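Local coordinates for protein proteophosphoglycan (Silicibacter pomeroyi DSS-3, PDB 2RE3) that is of unknown function but belongs to the DUF1285 family, which has a fold with repeated structural motifs and is possibly involved in signal transduction, at residues S121-A133 with W173-M186. Sequence-based numbering, arbitrary orientation. Where two conformers were deposited one is given.
Sequences SAVAGEGNPIRMA and WFGLWSSGSFFPLM
Phe183, on strand 181-185, lies against Ile130 and the loop before it, where a β-hairpin packs on the loop 124-129 and on Ile130, between the edge strands 121-123 and 130-131 of the six-stranded mixed sheet in the C-terminal DUF1285 region. The hairpin pairs strands 173-178 and 181-185 through a type I' turn from Ser178 to Ser181. Round the Phe183 ring, Ile130 N sits over one face, offset toward its rim, while Gly125 C and Glu126 N meet the edge. Among the apolar contacts, Pro129 CB lies 3.6 Å from Phe183 CE1, and Ile130 CG2 reaches Leu185 CD2 at 4.1 Å. Were Phe183 replaced by an alanine, the ring contacts with Gly125, Pro129 and Ile130 would be lost, which is likely to open a gap between hairpin and loop. At the far end, selenomethionine Met132 makes a Met-aromatic contact with Trp173 in one of its two modelled conformers, so this contact is doubtful. Polar contacts gather at the turn: Ala124 O accepts from Ser179 OG at 2.7 Å, with a C=O···O angle of 152°, and from Ser178 OG, which stands above the carbonyl plane and also bonds Leu112 N. One water links Glu126 N to Ser179 O and Ser181 OG; another bridges the strands farther along, donating to Ile130 O at 2.9 Å and to Pro184 O at 2.6 Å.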
loop_
_atom_site.group_PDB
_atom_site.type_symbol
_atom_site.label_atom_id
_atom_site.label_comp_id
_atom_site.label_asym_id
_atom_site.label_seq_id
_atom_site.Cartn_x
_atom_site.Cartn_y
_atom_site.Cartn_z
ATOM N N SER A 121 -7.279 1.343 -6.778
ATOM C CA SER A 121 -7.569 2.747 -6.672
ATOM C C SER A 121 -7.914 3.044 -5.206
ATOM O O SER A 121 -8.687 2.302 -4.609
ATOM C CB SER A 121 -8.773 3.019 -7.566
ATOM O OG SER A 121 -9.171 4.359 -7.474
ATOM N N ALA A 122 -7.382 4.121 -4.626
ATOM C CA ALA A 122 -7.797 4.530 -3.268
ATOM C C ALA A 122 -8.049 6.003 -3.208
ATOM O O ALA A 122 -7.133 6.766 -3.461
ATOM C CB ALA A 122 -6.737 4.191 -2.271
ATOM N N VAL A 123 -9.273 6.402 -2.869
ATOM C CA VAL A 123 -9.619 7.802 -2.735
ATOM C C VAL A 123 -9.161 8.262 -1.362
ATOM O O VAL A 123 -9.663 7.759 -0.334
ATOM C CB VAL A 123 -11.132 7.982 -2.831
ATOM C CG1 VAL A 123 -11.542 9.395 -2.391
ATOM C CG2 VAL A 123 -11.632 7.628 -4.250
ATOM N N ALA A 124 -8.208 9.193 -1.314
ATOM C CA ALA A 124 -7.709 9.665 -0.011
ATOM C C ALA A 124 -8.782 10.439 0.762
ATOM O O ALA A 124 -9.523 11.250 0.214
ATOM C CB ALA A 124 -6.421 10.502 -0.152
ATOM N N GLY A 125 -8.864 10.174 2.045
ATOM C CA GLY A 125 -9.879 10.796 2.892
ATOM C C GLY A 125 -9.877 10.096 4.230
ATOM O O GLY A 125 -9.005 9.287 4.516
ATOM N N GLU A 126 -10.869 10.368 5.049
ATOM C CA GLU A 126 -10.902 9.760 6.361
ATOM C C GLU A 126 -10.879 8.236 6.320
ATOM O O GLU A 126 -10.181 7.629 7.108
ATOM C CB GLU A 126 -12.097 10.251 7.138
ATOM C CG GLU A 126 -11.974 9.986 8.606
ATOM C CD GLU A 126 -13.160 10.542 9.331
ATOM O OE1 GLU A 126 -13.128 11.757 9.615
ATOM O OE2 GLU A 126 -14.130 9.769 9.558
ATOM N N GLY A 127 -11.622 7.632 5.400
ATOM C CA GLY A 127 -11.630 6.160 5.242
ATOM C C GLY A 127 -10.285 5.589 4.773
ATOM O O GLY A 127 -9.902 4.460 5.131
ATOM N N ASN A 128 -9.569 6.367 3.961
ATOM C CA ASN A 128 -8.266 5.989 3.488
ATOM C C ASN A 128 -7.273 7.141 3.771
ATOM O O ASN A 128 -6.946 7.941 2.868
ATOM C CB ASN A 128 -8.345 5.714 2.007
ATOM C CG ASN A 128 -9.240 4.554 1.666
ATOM O OD1 ASN A 128 -9.091 3.439 2.176
ATOM N ND2 ASN A 128 -10.159 4.797 0.776
ATOM N N PRO A 129 -6.809 7.263 5.027
ATOM C CA PRO A 129 -6.015 8.451 5.338
ATOM C C PRO A 129 -4.618 8.379 4.778
ATOM O O PRO A 129 -4.126 7.286 4.496
ATOM C CB PRO A 129 -5.986 8.474 6.861
ATOM C CG PRO A 129 -6.134 7.071 7.266
ATOM C CD PRO A 129 -6.987 6.405 6.204
ATOM N N ILE A 130 -4.036 9.560 4.578
ATOM C CA ILE A 130 -2.623 9.738 4.254
ATOM C C ILE A 130 -1.885 9.889 5.573
ATOM O O ILE A 130 -2.321 10.623 6.429
ATOM C CB ILE A 130 -2.399 10.990 3.392
ATOM C CG1 ILE A 130 -3.144 10.815 2.066
ATOM C CG2 ILE A 130 -0.920 11.203 3.146
ATOM C CD1 ILE A 130 -3.336 12.077 1.256
ATOM N N ARG A 131 -0.777 9.191 5.745
ATOM C CA ARG A 131 -0.017 9.223 7.003
ATOM C C ARG A 131 1.362 9.752 6.687
ATOM O O ARG A 131 1.851 9.525 5.591
ATOM C CB ARG A 131 0.077 7.791 7.514
ATOM C CG ARG A 131 1.120 7.532 8.547
ATOM C CD ARG A 131 0.834 6.238 9.270
ATOM N NE ARG A 131 1.166 5.056 8.469
ATOM C CZ ARG A 131 2.378 4.500 8.397
ATOM N NH1 ARG A 131 3.426 5.005 9.044
ATOM N NH2 ARG A 131 2.558 3.423 7.652
HETATM N N MSE A 132 1.968 10.476 7.630
HETATM C CA MSE A 132 3.375 10.895 7.499
HETATM C C MSE A 132 4.258 9.934 8.274
HETATM O O MSE A 132 3.930 9.579 9.400
HETATM C CB MSE A 132 3.619 12.371 7.945
HETATM C CG MSE A 132 3.135 12.848 9.344
HETATM SE SE MSE A 132 3.740 14.702 9.889
HETATM C CE MSE A 132 3.101 14.512 11.716
ATOM N N ALA A 133 5.336 9.464 7.647
ATOM C CA ALA A 133 6.334 8.690 8.328
ATOM C C ALA A 133 7.596 9.256 7.743
ATOM O O ALA A 133 7.541 10.052 6.797
ATOM C CB ALA A 133 6.184 7.223 8.023
ATOM N N TRP A 173 1.205 23.095 10.168
ATOM C CA TRP A 173 1.598 21.886 9.462
ATOM C C TRP A 173 1.388 22.067 7.977
ATOM O O TRP A 173 0.365 22.608 7.557
ATOM C CB TRP A 173 0.766 20.670 9.935
ATOM C CG TRP A 173 1.041 20.263 11.348
ATOM C CD1 TRP A 173 0.433 20.747 12.467
ATOM C CD2 TRP A 173 2.030 19.326 11.797
ATOM N NE1 TRP A 173 0.979 20.171 13.581
ATOM C CE2 TRP A 173 1.964 19.297 13.202
ATOM C CE3 TRP A 173 2.983 18.536 11.149
ATOM C CZ2 TRP A 173 2.808 18.480 13.982
ATOM C CZ3 TRP A 173 3.818 17.711 11.913
ATOM C CH2 TRP A 173 3.719 17.688 13.320
ATOM N N PHE A 174 2.351 21.580 7.193
ATOM C CA PHE A 174 2.195 21.433 5.763
ATOM C C PHE A 174 1.589 20.079 5.486
ATOM O O PHE A 174 2.020 19.096 6.039
ATOM C CB PHE A 174 3.545 21.541 5.072
ATOM C CG PHE A 174 3.479 21.277 3.613
ATOM C CD1 PHE A 174 3.194 22.303 2.727
ATOM C CD2 PHE A 174 3.659 19.992 3.126
ATOM C CE1 PHE A 174 3.086 22.060 1.378
ATOM C CE2 PHE A 174 3.577 19.738 1.783
ATOM C CZ PHE A 174 3.293 20.787 0.892
ATOM N N GLY A 175 0.592 20.017 4.624
ATOM C CA GLY A 175 -0.059 18.735 4.336
ATOM C C GLY A 175 -1.017 18.771 3.168
ATOM O O GLY A 175 -0.968 19.689 2.318
ATOM N N LEU A 176 -1.913 17.786 3.132
ATOM C CA LEU A 176 -2.806 17.574 1.975
ATOM C C LEU A 176 -4.266 17.526 2.393
ATOM O O LEU A 176 -4.610 16.847 3.347
ATOM C CB LEU A 176 -2.406 16.293 1.223
ATOM C CG LEU A 176 -1.037 16.391 0.519
ATOM C CD1 LEU A 176 -0.594 15.052 0.062
ATOM C CD2 LEU A 176 -1.107 17.341 -0.634
ATOM N N TRP A 177 -5.096 18.326 1.721
ATOM C CA TRP A 177 -6.533 18.219 1.828
ATOM C C TRP A 177 -6.995 17.173 0.850
ATOM O O TRP A 177 -6.632 17.236 -0.314
ATOM C CB TRP A 177 -7.201 19.534 1.466
ATOM C CG TRP A 177 -7.162 20.546 2.565
ATOM C CD1 TRP A 177 -6.261 21.555 2.712
ATOM C CD2 TRP A 177 -8.051 20.633 3.672
ATOM N NE1 TRP A 177 -6.532 22.270 3.842
ATOM C CE2 TRP A 177 -7.625 21.724 4.461
ATOM C CE3 TRP A 177 -9.171 19.898 4.077
ATOM C CZ2 TRP A 177 -8.296 22.123 5.629
ATOM C CZ3 TRP A 177 -9.847 20.293 5.245
ATOM C CH2 TRP A 177 -9.401 21.398 6.004
ATOM N N SER A 178 -7.763 16.191 1.313
ATOM C CA SER A 178 -8.497 15.308 0.400
ATOM C C SER A 178 -9.847 14.969 0.978
ATOM O O SER A 178 -9.948 14.693 2.162
ATOM C CB SER A 178 -7.720 14.028 0.125
ATOM O OG SER A 178 -8.380 13.249 -0.862
ATOM N N SER A 179 -10.883 14.989 0.150
ATOM C CA SER A 179 -12.241 14.564 0.572
ATOM C C SER A 179 -12.726 15.287 1.815
ATOM O O SER A 179 -13.393 14.678 2.636
ATOM C CB SER A 179 -12.325 13.049 0.858
ATOM O OG SER A 179 -11.940 12.274 -0.253
ATOM N N GLY A 180 -12.365 16.555 1.986
ATOM C CA GLY A 180 -12.786 17.311 3.172
ATOM C C GLY A 180 -12.000 17.120 4.457
ATOM O O GLY A 180 -12.372 17.692 5.478
ATOM N N SER A 181 -10.923 16.330 4.428
ATOM C CA SER A 181 -10.097 16.083 5.609
ATOM C C SER A 181 -8.661 16.528 5.345
ATOM O O SER A 181 -8.203 16.546 4.205
ATOM C CB SER A 181 -10.118 14.593 5.967
ATOM O OG SER A 181 -11.363 14.190 6.494
ATOM N N PHE A 182 -7.956 16.905 6.397
ATOM C CA PHE A 182 -6.616 17.441 6.256
ATOM C C PHE A 182 -5.561 16.525 6.863
ATOM O O PHE A 182 -5.623 16.186 8.043
ATOM C CB PHE A 182 -6.512 18.811 6.919
ATOM C CG PHE A 182 -5.164 19.430 6.766
ATOM C CD1 PHE A 182 -4.768 19.944 5.542
ATOM C CD2 PHE A 182 -4.263 19.423 7.818
ATOM C CE1 PHE A 182 -3.532 20.452 5.380
ATOM C CE2 PHE A 182 -3.004 19.973 7.666
ATOM C CZ PHE A 182 -2.636 20.484 6.453
ATOM N N PHE A 183 -4.560 16.176 6.068
ATOM C CA PHE A 183 -3.534 15.243 6.491
ATOM C C PHE A 183 -2.170 15.903 6.603
ATOM O O PHE A 183 -1.527 16.229 5.600
ATOM C CB PHE A 183 -3.524 14.080 5.537
ATOM C CG PHE A 183 -4.853 13.425 5.428
ATOM C CD1 PHE A 183 -5.257 12.509 6.383
ATOM C CD2 PHE A 183 -5.743 13.789 4.418
ATOM C CE1 PHE A 183 -6.529 11.947 6.318
ATOM C CE2 PHE A 183 -7.013 13.201 4.340
ATOM C CZ PHE A 183 -7.396 12.278 5.266
ATOM N N PRO A 184 -1.732 16.116 7.841
ATOM C CA PRO A 184 -0.437 16.701 8.034
ATOM C C PRO A 184 0.652 15.772 7.586
ATOM O O PRO A 184 0.561 14.547 7.767
ATOM C CB PRO A 184 -0.357 16.914 9.548
ATOM C CG PRO A 184 -1.763 16.844 10.051
ATOM C CD PRO A 184 -2.424 15.868 9.113
ATOM N N LEU A 185 1.688 16.384 7.034
ATOM C CA LEU A 185 2.825 15.693 6.478
ATOM C C LEU A 185 4.150 16.091 7.146
ATOM O O LEU A 185 5.074 15.286 7.208
ATOM C CB LEU A 185 2.918 15.993 4.981
ATOM C CG LEU A 185 2.056 15.246 3.975
ATOM C CD1 LEU A 185 2.586 15.526 2.561
ATOM C CD2 LEU A 185 2.031 13.754 4.265
HETATM N N MSE A 186 4.272 17.346 7.588
HETATM C CA MSE A 186 5.501 17.839 8.216
HETATM C C MSE A 186 5.221 19.241 8.758
HETATM O O MSE A 186 4.269 19.886 8.345
HETATM C CB MSE A 186 6.660 17.845 7.202
HETATM C CG MSE A 186 6.790 19.150 6.385
HETATM SE SE MSE A 186 7.726 19.037 4.671
HETATM C CE MSE A 186 6.467 17.778 3.870
HETATM O O HOH W 1 -12.482 12.979 4.438
HETATM O O HOH W 2 -1.372 12.876 7.938
#